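Local coordinates for protein AA9 family lytic polysaccharide monooxygenase D (Myceliophthora thermophila, PDB 5UFV) that oxidatively cleaves glycosidic bonds in cellulose at a single copper site, using O2 or H2O2 and yielding C1-oxidised products, at residues A[81-86]-A[220-225]; A[92-97]-A[150-155]; A[125-130]-A[136-141]; A[164-169]-A[197-202]. All blocks are in the same frame, centred on the assembly; numbering follows the deposited sequence.

Contact 1. Residues A[81-86]-A[220-225]; sequences LVWMYK and PGPPVF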
# COMPACT_ATOMS: atom_id res chain seq x y z
N LEU A 81 -2.20 0.96 -3.60
CA LEU A 81 -1.17 -0.01 -3.87
C LEU A 81 -0.89 -0.90 -2.66
O LEU A 81 -0.84 -0.41 -1.53
CB LEU A 81 0.11 0.69 -4.26
CG LEU A 81 0.09 1.37 -5.64
CD1 LEU A 81 -0.56 2.74 -5.58
CD2 LEU A 81 1.51 1.50 -6.18
N VAL A 82 -0.71 -2.20 -2.91
CA VAL A 82 -0.33 -3.11 -1.87
C VAL A 82 0.88 -3.87 -2.33
O VAL A 82 0.86 -4.46 -3.39
CB VAL A 82 -1.43 -4.13 -1.60
CG1 VAL A 82 -1.06 -4.96 -0.38
CG2 VAL A 82 -2.78 -3.42 -1.43
N TRP A 83 1.92 -3.86 -1.51
CA TRP A 83 3.19 -4.42 -1.87
C TRP A 83 3.64 -5.40 -0.83
O TRP A 83 3.19 -5.38 0.29
CB TRP A 83 4.28 -3.37 -1.88
CG TRP A 83 4.06 -2.10 -2.66
CD1 TRP A 83 3.18 -1.10 -2.37
CD2 TRP A 83 4.81 -1.66 -3.80
NE1 TRP A 83 3.30 -0.08 -3.29
CE2 TRP A 83 4.30 -0.40 -4.17
CE3 TRP A 83 5.85 -2.21 -4.54
CZ2 TRP A 83 4.80 0.32 -5.23
CZ3 TRP A 83 6.36 -1.49 -5.60
CH2 TRP A 83 5.84 -0.24 -5.94
N MET A 84 4.63 -6.19 -1.21
CA MET A 84 5.27 -7.12 -0.31
C MET A 84 6.76 -7.08 -0.53
O MET A 84 7.25 -6.54 -1.52
CB MET A 84 4.74 -8.55 -0.54
CG MET A 84 3.36 -8.76 0.02
SD MET A 84 2.71 -10.45 -0.04
CE MET A 84 3.49 -11.21 1.39
N TYR A 85 7.49 -7.67 0.40
CA TYR A 85 8.93 -7.57 0.42
C TYR A 85 9.44 -8.75 1.19
O TYR A 85 9.04 -8.97 2.34
CB TYR A 85 9.35 -6.25 1.10
CG TYR A 85 10.83 -6.07 1.25
CD1 TYR A 85 11.56 -6.78 2.19
CD2 TYR A 85 11.50 -5.16 0.46
CE1 TYR A 85 12.92 -6.62 2.33
CE2 TYR A 85 12.86 -4.97 0.60
CZ TYR A 85 13.57 -5.71 1.54
OH TYR A 85 14.93 -5.50 1.65
N LYS A 86 10.32 -9.50 0.55
CA LYS A 86 10.90 -10.69 1.14
C LYS A 86 12.07 -10.34 2.05
O LYS A 86 13.14 -9.98 1.57
CB LYS A 86 11.38 -11.62 0.03
CG LYS A 86 12.07 -12.89 0.51
CD LYS A 86 11.09 -13.98 0.85
CE LYS A 86 11.73 -15.09 1.67
NZ LYS A 86 12.74 -15.84 0.89
N PRO A 220 1.40 3.94 -10.74
CA PRO A 220 2.86 3.90 -10.62
C PRO A 220 3.40 2.59 -10.09
O PRO A 220 2.65 1.77 -9.56
CB PRO A 220 3.18 5.02 -9.64
CG PRO A 220 1.91 5.33 -8.95
CD PRO A 220 0.79 4.94 -9.85
N GLY A 221 4.70 2.40 -10.26
CA GLY A 221 5.38 1.17 -9.88
C GLY A 221 5.32 0.13 -10.99
O GLY A 221 4.67 0.36 -12.01
N PRO A 222 5.96 -1.03 -10.78
CA PRO A 222 6.03 -2.12 -11.75
C PRO A 222 4.70 -2.84 -11.88
O PRO A 222 3.85 -2.68 -11.01
CB PRO A 222 7.09 -3.07 -11.16
CG PRO A 222 7.70 -2.35 -10.00
CD PRO A 222 6.67 -1.38 -9.54
N PRO A 223 4.53 -3.66 -12.94
CA PRO A 223 3.34 -4.49 -13.07
C PRO A 223 3.14 -5.34 -11.84
O PRO A 223 4.10 -5.65 -11.17
CB PRO A 223 3.66 -5.42 -14.26
CG PRO A 223 5.14 -5.29 -14.49
CD PRO A 223 5.52 -3.93 -14.00
N VAL A 224 1.91 -5.74 -11.58
CA VAL A 224 1.61 -6.58 -10.43
C VAL A 224 2.16 -7.99 -10.59
O VAL A 224 2.00 -8.59 -11.65
CB VAL A 224 0.08 -6.70 -10.23
CG1 VAL A 224 -0.27 -7.68 -9.11
CG2 VAL A 224 -0.53 -5.32 -9.98
N PHE A 225 2.73 -8.54 -9.52
CA PHE A 225 3.13 -9.94 -9.50
C PHE A 225 1.98 -10.88 -9.16
O PHE A 225 1.37 -10.77 -8.10
CB PHE A 225 4.24 -10.14 -8.49
CG PHE A 225 4.77 -11.53 -8.46
CD1 PHE A 225 5.30 -12.10 -9.59
CD2 PHE A 225 4.72 -12.27 -7.30
CE1 PHE A 225 5.77 -13.40 -9.58
CE2 PHE A 225 5.19 -13.57 -7.27
CZ PHE A 225 5.73 -14.13 -8.41
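Strand residues L81 and W83 face the irregular run 220-225 without backbone pairing: the nearest CA atoms, those of L81 and P220, are 8.8 Å apart, and no hydrogen bond links the two segments. Side chains therefore have to span the gap. From L81 it is one methyl of the branch that reaches over, CD2 lying 3.6 Å from the carbonyl O of P220, a carbon-to-oxygen van der Waals contact. W83 makes the second part of the contact with the far end of its six-membered ring. Its CG stands beside the backbone N (chi1 -51°), and the indole extends from the strand until CH2 is 3.9 Å from CD of P222. The two side chains cross at about a right angle, and CZ3 helps to flank the same CD atom. CH2 also approaches G221, whose CA lies 4.2 Å away. The close passage of the backbone here fits a residue without a side chain, and the phi of 86° at G221 is one that glycine readily adopts. The other end of the indole is fixed separately: NE1 of W83 hydrogen-bonds OE1 of E156, and the ring meets that of Y196. Within the fold, 81-86 lies between strands 149-159 and 101-107, antiparallel to both. From strand 101-107, K103 extends its NZ to the carbonyl oxygens of both P220 and P222, joining the C-terminal run to the sheet by hydrogen bonds beside this van der Waals packing.

Contact 2. Residues A[92-97]-A[150-155]; sequences SSCDGS and NYLVRH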
# COMPACT_ATOMS: atom_id res chain seq x y z
N SER A 92 13.61 -8.75 12.46
CA SER A 92 14.29 -7.69 13.20
C SER A 92 15.41 -7.03 12.42
O SER A 92 15.75 -5.89 12.70
CB SER A 92 14.84 -8.23 14.52
OG SER A 92 13.82 -8.91 15.23
N SER A 93 15.99 -7.73 11.44
CA SER A 93 17.11 -7.13 10.69
C SER A 93 16.66 -6.66 9.31
O SER A 93 17.46 -6.25 8.49
CB SER A 93 18.31 -8.09 10.61
OG SER A 93 17.90 -9.37 10.24
N CYS A 94 15.36 -6.70 9.09
CA CYS A 94 14.73 -6.27 7.85
C CYS A 94 14.39 -4.78 8.00
O CYS A 94 13.61 -4.42 8.88
CB CYS A 94 13.45 -7.08 7.69
SG CYS A 94 12.68 -7.17 6.06
N ASP A 95 15.01 -3.93 7.17
CA ASP A 95 14.65 -2.50 7.08
C ASP A 95 13.84 -2.15 5.79
O ASP A 95 13.39 -1.01 5.63
CB ASP A 95 15.91 -1.63 7.15
CG ASP A 95 17.02 -2.10 6.19
OD1 ASP A 95 16.70 -2.70 5.13
OD2 ASP A 95 18.22 -1.87 6.49
N GLY A 96 13.68 -3.10 4.89
CA GLY A 96 12.89 -2.91 3.68
C GLY A 96 13.67 -2.22 2.59
O GLY A 96 13.09 -1.62 1.67
N SER A 97 14.99 -2.31 2.67
CA SER A 97 15.84 -1.53 1.76
C SER A 97 16.18 -2.32 0.53
O SER A 97 16.05 -3.55 0.51
CB SER A 97 17.14 -1.12 2.44
OG SER A 97 17.87 -2.28 2.77
N ASN A 150 9.72 -14.80 5.89
CA ASN A 150 9.26 -13.59 6.53
C ASN A 150 9.10 -12.49 5.53
O ASN A 150 10.06 -12.17 4.82
CB ASN A 150 10.24 -13.15 7.61
CG ASN A 150 10.45 -14.22 8.65
OD1 ASN A 150 9.62 -15.12 8.84
ND2 ASN A 150 11.58 -14.15 9.32
N TYR A 151 7.90 -11.90 5.47
CA TYR A 151 7.63 -10.82 4.53
C TYR A 151 7.02 -9.62 5.22
O TYR A 151 6.26 -9.75 6.17
CB TYR A 151 6.63 -11.24 3.45
CG TYR A 151 7.11 -12.19 2.38
CD1 TYR A 151 7.06 -13.56 2.59
CD2 TYR A 151 7.51 -11.74 1.14
CE1 TYR A 151 7.46 -14.46 1.61
CE2 TYR A 151 7.92 -12.62 0.14
CZ TYR A 151 7.89 -13.99 0.37
OH TYR A 151 8.28 -14.91 -0.60
N LEU A 152 7.30 -8.44 4.68
CA LEU A 152 6.54 -7.24 5.03
C LEU A 152 5.47 -7.08 3.98
O LEU A 152 5.66 -7.47 2.83
CB LEU A 152 7.41 -6.01 5.03
CG LEU A 152 8.75 -6.11 5.75
CD1 LEU A 152 9.48 -4.79 5.63
CD2 LEU A 152 8.54 -6.48 7.21
N VAL A 153 4.35 -6.51 4.38
CA VAL A 153 3.32 -6.15 3.43
C VAL A 153 3.07 -4.68 3.63
O VAL A 153 3.05 -4.26 4.76
CB VAL A 153 2.03 -6.92 3.67
CG1 VAL A 153 1.56 -6.76 5.12
CG2 VAL A 153 0.95 -6.44 2.71
N ARG A 154 2.91 -3.91 2.56
CA ARG A 154 2.82 -2.44 2.66
C ARG A 154 1.59 -1.92 1.92
O ARG A 154 1.42 -2.20 0.72
CB ARG A 154 4.09 -1.81 2.06
CG ARG A 154 4.07 -0.31 1.84
CD ARG A 154 5.43 0.13 1.33
NE ARG A 154 5.46 1.56 1.10
CZ ARG A 154 4.88 2.17 0.06
NH1 ARG A 154 4.24 1.46 -0.89
NH2 ARG A 154 4.94 3.51 -0.03
N HIS A 155 0.74 -1.18 2.63
CA HIS A 155 -0.44 -0.59 2.01
C HIS A 155 -0.16 0.85 1.82
O HIS A 155 0.38 1.48 2.70
CB HIS A 155 -1.69 -0.76 2.88
CG HIS A 155 -2.15 -2.18 2.94
ND1 HIS A 155 -1.53 -3.12 3.74
CD2 HIS A 155 -3.11 -2.84 2.26
CE1 HIS A 155 -2.12 -4.29 3.56
NE2 HIS A 155 -3.07 -4.15 2.66
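No ring takes part where C94 meets L152. A flat group beside this contact is the carboxylate of D95, and both donors of S97 approach one face of it, tilted from its plane: OG meets OD1 on the syn side at 2.7 Å, while the backbone N meets the same oxygen on the anti side at 3.0 Å. The hydrogen bond from S97 N, with an N-H...O angle of 137°, closes an Asx turn, and the pair of bonds ties the loop together just after the cysteine. Across the contact the packing is apolar. C94 has SG anti to its backbone N (chi1 -163°), which carries the sulfur toward the strand, 4.0 Å from CD1 of L152 and 4.1 Å from its CG. The same methyl, CD1, lies 4.4 Å from CA of G96, where positive phi suits glycine. A disulfide to C87 fixes the sulfur, so L152 packs against a covalently tethered loop, and its side chain touches C87 as well. The loop joins antiparallel strands 80-86 and 101-107 and folds back over the sheet. There strand 149-159 runs between strands 80-86 and 167-177, with L152 paired through its backbone to Y85 and its side chain touching W101 of strand 101-107.

Contact 3. Residues A[125-130]-A[136-141]; sequences GWDIAK and KSWSSK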
# COMPACT_ATOMS: atom_id res chain seq x y z
N GLY A 125 -14.59 8.21 -9.90
CA GLY A 125 -14.20 7.05 -10.70
C GLY A 125 -13.02 6.25 -10.17
O GLY A 125 -12.46 5.42 -10.89
N TRP A 126 -12.65 6.49 -8.91
CA TRP A 126 -11.54 5.78 -8.28
C TRP A 126 -12.02 4.77 -7.24
O TRP A 126 -12.91 5.05 -6.42
CB TRP A 126 -10.63 6.77 -7.56
CG TRP A 126 -10.06 7.86 -8.41
CD1 TRP A 126 -10.65 9.05 -8.74
CD2 TRP A 126 -8.75 7.89 -8.96
NE1 TRP A 126 -9.78 9.80 -9.49
CE2 TRP A 126 -8.61 9.11 -9.64
CE3 TRP A 126 -7.68 6.99 -8.96
CZ2 TRP A 126 -7.43 9.46 -10.30
CZ3 TRP A 126 -6.53 7.32 -9.62
CH2 TRP A 126 -6.41 8.56 -10.29
N ASP A 127 -11.40 3.60 -7.24
CA ASP A 127 -11.70 2.56 -6.25
C ASP A 127 -11.43 3.02 -4.82
O ASP A 127 -12.07 2.56 -3.88
CB ASP A 127 -10.89 1.29 -6.56
CG ASP A 127 -11.45 0.52 -7.74
OD1 ASP A 127 -12.67 0.31 -7.78
OD2 ASP A 127 -10.69 0.15 -8.64
N ILE A 128 -10.48 3.93 -4.64
CA ILE A 128 -10.21 4.47 -3.33
C ILE A 128 -11.46 5.08 -2.67
O ILE A 128 -11.54 5.14 -1.46
CB ILE A 128 -9.09 5.53 -3.39
CG1 ILE A 128 -8.34 5.61 -2.06
CG2 ILE A 128 -9.64 6.89 -3.76
CD1 ILE A 128 -7.11 6.48 -2.10
N ALA A 129 -12.41 5.56 -3.45
CA ALA A 129 -13.59 6.21 -2.89
C ALA A 129 -14.33 5.30 -1.95
O ALA A 129 -15.09 5.76 -1.10
CB ALA A 129 -14.53 6.63 -4.00
N LYS A 130 -14.13 4.00 -2.14
CA LYS A 130 -14.84 3.02 -1.37
C LYS A 130 -14.25 2.89 0.01
O LYS A 130 -14.94 2.39 0.91
CB LYS A 130 -14.85 1.67 -2.10
CG LYS A 130 -15.70 1.70 -3.37
CD LYS A 130 -15.36 0.53 -4.28
CE LYS A 130 -16.30 0.47 -5.48
NZ LYS A 130 -15.81 -0.49 -6.50
N LYS A 136 -13.59 1.07 6.62
CA LYS A 136 -13.61 0.42 5.34
C LYS A 136 -12.36 -0.40 5.15
O LYS A 136 -11.31 -0.10 5.70
CB LYS A 136 -13.72 1.45 4.22
CG LYS A 136 -15.00 2.27 4.25
CD LYS A 136 -16.20 1.38 4.38
CE LYS A 136 -17.48 2.08 3.95
NZ LYS A 136 -17.63 3.35 4.68
N SER A 137 -12.48 -1.42 4.33
CA SER A 137 -11.45 -2.42 4.23
C SER A 137 -11.08 -2.70 2.79
O SER A 137 -11.88 -2.47 1.89
CB SER A 137 -11.93 -3.72 4.88
OG SER A 137 -12.35 -3.53 6.23
N TRP A 138 -9.86 -3.19 2.59
CA TRP A 138 -9.39 -3.63 1.27
C TRP A 138 -8.76 -4.99 1.39
O TRP A 138 -7.92 -5.20 2.24
CB TRP A 138 -8.38 -2.65 0.66
CG TRP A 138 -8.18 -2.93 -0.82
CD1 TRP A 138 -7.21 -3.74 -1.38
CD2 TRP A 138 -8.99 -2.47 -1.90
NE1 TRP A 138 -7.36 -3.78 -2.75
CE2 TRP A 138 -8.45 -3.02 -3.09
CE3 TRP A 138 -10.13 -1.67 -1.98
CZ2 TRP A 138 -9.00 -2.76 -4.37
CZ3 TRP A 138 -10.69 -1.42 -3.24
CH2 TRP A 138 -10.12 -1.97 -4.43
N SER A 139 -9.17 -5.90 0.52
CA SER A 139 -8.69 -7.28 0.55
C SER A 139 -7.81 -7.65 -0.67
O SER A 139 -8.16 -7.34 -1.82
CB SER A 139 -9.88 -8.22 0.60
OG SER A 139 -10.44 -8.25 1.90
N SER A 140 -6.70 -8.33 -0.41
CA SER A 140 -5.77 -8.77 -1.43
C SER A 140 -5.39 -10.23 -1.16
O SER A 140 -5.18 -10.61 -0.02
CB SER A 140 -4.51 -7.92 -1.38
OG SER A 140 -4.76 -6.55 -1.66
N LYS A 141 -5.31 -11.04 -2.21
CA LYS A 141 -4.79 -12.39 -2.10
C LYS A 141 -3.28 -12.37 -2.13
O LYS A 141 -2.71 -11.72 -2.97
CB LYS A 141 -5.27 -13.27 -3.24
CG LYS A 141 -6.67 -13.76 -3.00
CD LYS A 141 -7.20 -14.61 -4.15
CE LYS A 141 -8.65 -14.96 -3.86
NZ LYS A 141 -9.31 -15.67 -4.98
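D127 and W138 form the packed part of this contact, at the edge of the immunoglobulin-like beta sandwich of AA9 enzymes. W138 lies on strand 136-141, an outermost strand of the four-stranded sheet. Its chi1 of -166° sets CG anti to the backbone N and sends the indole across toward the 125-130 turn. CH2, at the ring's far end, lies 4.0 Å from CB of D127, met obliquely. The ring is held elsewhere too: it touches I80 and A107 of the other sheet, and NE1 hydrogen-bonds OD2 of D105, so this tryptophan spans the two sheets. The loose, exposed part is the side chain of K130, which stays 5.2 Å or more from every atom of 136-141; its extended chain (chi2 to chi4 all near 180°) brings NZ to OD1 of D127, a weak, long salt bridge of 3.5 Å. The backbone angles at 127-130 are helical, with K130 N bonded to D127 O at 3.1 Å. At the start of the strand, K136 bends at chi2 and chi4, and its NZ bonds V132 O. One close approach remains at this rim: the aliphatic part of K136 wraps the carbonyl of K130, with CG of K136 just 3.3 Å from K130 O.

Contact 4. Residues A[164-169]-A[197-202]; sequences NNPQFY and CQQSDP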
# COMPACT_ATOMS: atom_id res chain seq x y z
N ASN A 164 -0.90 18.82 -8.60
CA ASN A 164 0.58 18.86 -8.41
C ASN A 164 1.09 18.53 -7.00
O ASN A 164 2.29 18.59 -6.75
CB ASN A 164 1.18 20.22 -8.89
CG ASN A 164 0.88 20.51 -10.37
OD1 ASN A 164 1.43 19.88 -11.27
ND2 ASN A 164 0.00 21.48 -10.62
N ASN A 165 0.20 18.14 -6.08
CA ASN A 165 0.59 17.96 -4.68
C ASN A 165 0.17 16.60 -4.16
O ASN A 165 -0.72 16.49 -3.33
CB ASN A 165 0.08 19.10 -3.80
CG ASN A 165 0.85 20.42 -4.03
OD1 ASN A 165 0.58 21.17 -4.98
ND2 ASN A 165 1.80 20.69 -3.16
N PRO A 166 0.84 15.55 -4.64
CA PRO A 166 0.56 14.19 -4.19
C PRO A 166 0.79 14.01 -2.68
O PRO A 166 1.61 14.69 -2.10
CB PRO A 166 1.57 13.36 -4.95
CG PRO A 166 2.73 14.29 -5.11
CD PRO A 166 2.09 15.61 -5.41
N GLN A 167 0.04 13.08 -2.09
CA GLN A 167 0.02 12.84 -0.67
C GLN A 167 0.00 11.34 -0.51
O GLN A 167 -0.99 10.73 -0.83
CB GLN A 167 -1.25 13.37 -0.06
CG GLN A 167 -1.39 14.88 -0.02
CD GLN A 167 -2.66 15.28 0.71
OE1 GLN A 167 -3.46 14.44 1.09
NE2 GLN A 167 -2.86 16.56 0.90
N PHE A 168 1.09 10.78 0.01
CA PHE A 168 1.24 9.36 0.23
C PHE A 168 0.94 8.99 1.68
O PHE A 168 1.35 9.69 2.59
CB PHE A 168 2.67 8.96 -0.06
CG PHE A 168 3.14 9.31 -1.45
CD1 PHE A 168 3.66 10.56 -1.75
CD2 PHE A 168 3.16 8.33 -2.45
CE1 PHE A 168 4.14 10.84 -3.02
CE2 PHE A 168 3.64 8.62 -3.73
CZ PHE A 168 4.13 9.88 -4.01
N TYR A 169 0.23 7.89 1.89
CA TYR A 169 -0.14 7.42 3.22
C TYR A 169 0.16 5.93 3.27
O TYR A 169 -0.65 5.15 2.77
CB TYR A 169 -1.64 7.63 3.46
CG TYR A 169 -2.10 9.07 3.35
CD1 TYR A 169 -2.38 9.64 2.12
CD2 TYR A 169 -2.29 9.83 4.49
CE1 TYR A 169 -2.84 10.94 2.03
CE2 TYR A 169 -2.72 11.13 4.42
CZ TYR A 169 -3.00 11.68 3.20
OH TYR A 169 -3.43 12.98 3.19
N CYS A 197 9.01 5.67 -7.99
CA CYS A 197 8.48 6.78 -8.75
C CYS A 197 9.32 7.99 -8.45
O CYS A 197 9.96 8.01 -7.41
CB CYS A 197 7.02 7.05 -8.40
SG CYS A 197 6.69 7.52 -6.67
N GLN A 198 9.33 8.97 -9.35
CA GLN A 198 9.94 10.29 -9.11
C GLN A 198 8.85 11.32 -8.88
O GLN A 198 7.77 11.20 -9.41
CB GLN A 198 10.80 10.76 -10.29
CG GLN A 198 11.82 9.74 -10.78
CD GLN A 198 12.84 9.44 -9.71
OE1 GLN A 198 13.58 10.33 -9.29
NE2 GLN A 198 12.88 8.19 -9.27
N GLN A 199 9.19 12.36 -8.13
CA GLN A 199 8.24 13.40 -7.80
C GLN A 199 7.57 14.00 -9.04
O GLN A 199 6.39 14.30 -9.01
CB GLN A 199 8.93 14.52 -7.00
CG GLN A 199 7.99 15.53 -6.35
CD GLN A 199 7.14 14.92 -5.25
OE1 GLN A 199 7.40 13.82 -4.78
NE2 GLN A 199 6.11 15.64 -4.84
N SER A 200 8.34 14.16 -10.12
CA SER A 200 7.88 14.85 -11.31
C SER A 200 7.26 13.93 -12.37
O SER A 200 6.89 14.39 -13.45
CB SER A 200 9.04 15.63 -11.91
OG SER A 200 9.96 14.75 -12.52
N ASP A 201 7.10 12.63 -12.09
CA ASP A 201 6.43 11.75 -13.03
C ASP A 201 4.98 12.21 -13.25
O ASP A 201 4.35 12.74 -12.34
CB ASP A 201 6.43 10.31 -12.54
CG ASP A 201 7.82 9.66 -12.54
OD1 ASP A 201 8.79 10.24 -13.07
OD2 ASP A 201 7.93 8.53 -11.98
N PRO A 202 4.44 11.98 -14.46
CA PRO A 202 3.13 12.53 -14.86
C PRO A 202 1.92 11.80 -14.27
O PRO A 202 0.77 12.23 -14.46
CB PRO A 202 3.13 12.39 -16.40
CG PRO A 202 4.10 11.29 -16.70
CD PRO A 202 5.08 11.20 -15.55
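P166 and F168 meet the loop 197-202 where the chain runs into strand 167-177 of the immunoglobulin-like AA9 sandwich; the loop opposite holds a type I beta turn from Q198 to D201. Before the contact proper, the backbone of N164 is bonded to that of F206. P166 then brings CG and CD of its ring to the amide of Q199, 3.6 Å and 4.1 Å from NE2, the two side chains crossing at an oblique angle. Q199 gets there with CG anti to its backbone N (chi1 -168°) and a bend at chi2. The proline contact is purely van der Waals; the polar partners of the amide lie outside, with OE1 accepting from the backbone N of A41 and NE2 weakly bonded to L39 O. Next comes Q167, which probably binds O2 as in related enzymes and accepts at OE1 from OH of Y169 at 2.6 Å, the donor lying above the carbonyl plane; this bond probably helps to position both side chains. F168 returns to the loop, its CE2 4.4 Å from SG of C197, with the sulfur 5.4 Å from the ring centroid in an oblique sulfur-aromatic contact. Y169 ends the segment as a copper ligand, its ring edge-to-face with W73. The loop thus packs against the strand that supplies Y169 to the copper site, which H1 and H75 complete; the F168 side chain is about 11 Å from the copper. The turn itself is braced by Q198 N bonding D201 OD2 at 3.0 Å with an N-H...O angle of 176°, from above the carboxylate plane.

How the contacts relate
From the N terminus, the chain first meets contact 1 at strand 80-86, which is not closed until residues 220-225, so the other three lie inside its long loop. Contact 2 opens next at 92-97 and closes on strand 149-159; contact 3, a short closure from 125-130 to 136-141, is nested within it. Contact 4 follows in series, from 164-169 to 197-202, and none of the loops cross. Contacts 1, 2 and 4 tie loops to the six-stranded sheet, whereas contact 3 belongs to the other sheet of the sandwich. Contacts 1 and 2 touch directly, through Y85 OH and S97 O, and contact 1 reaches contact 3 by V82 packing on S140.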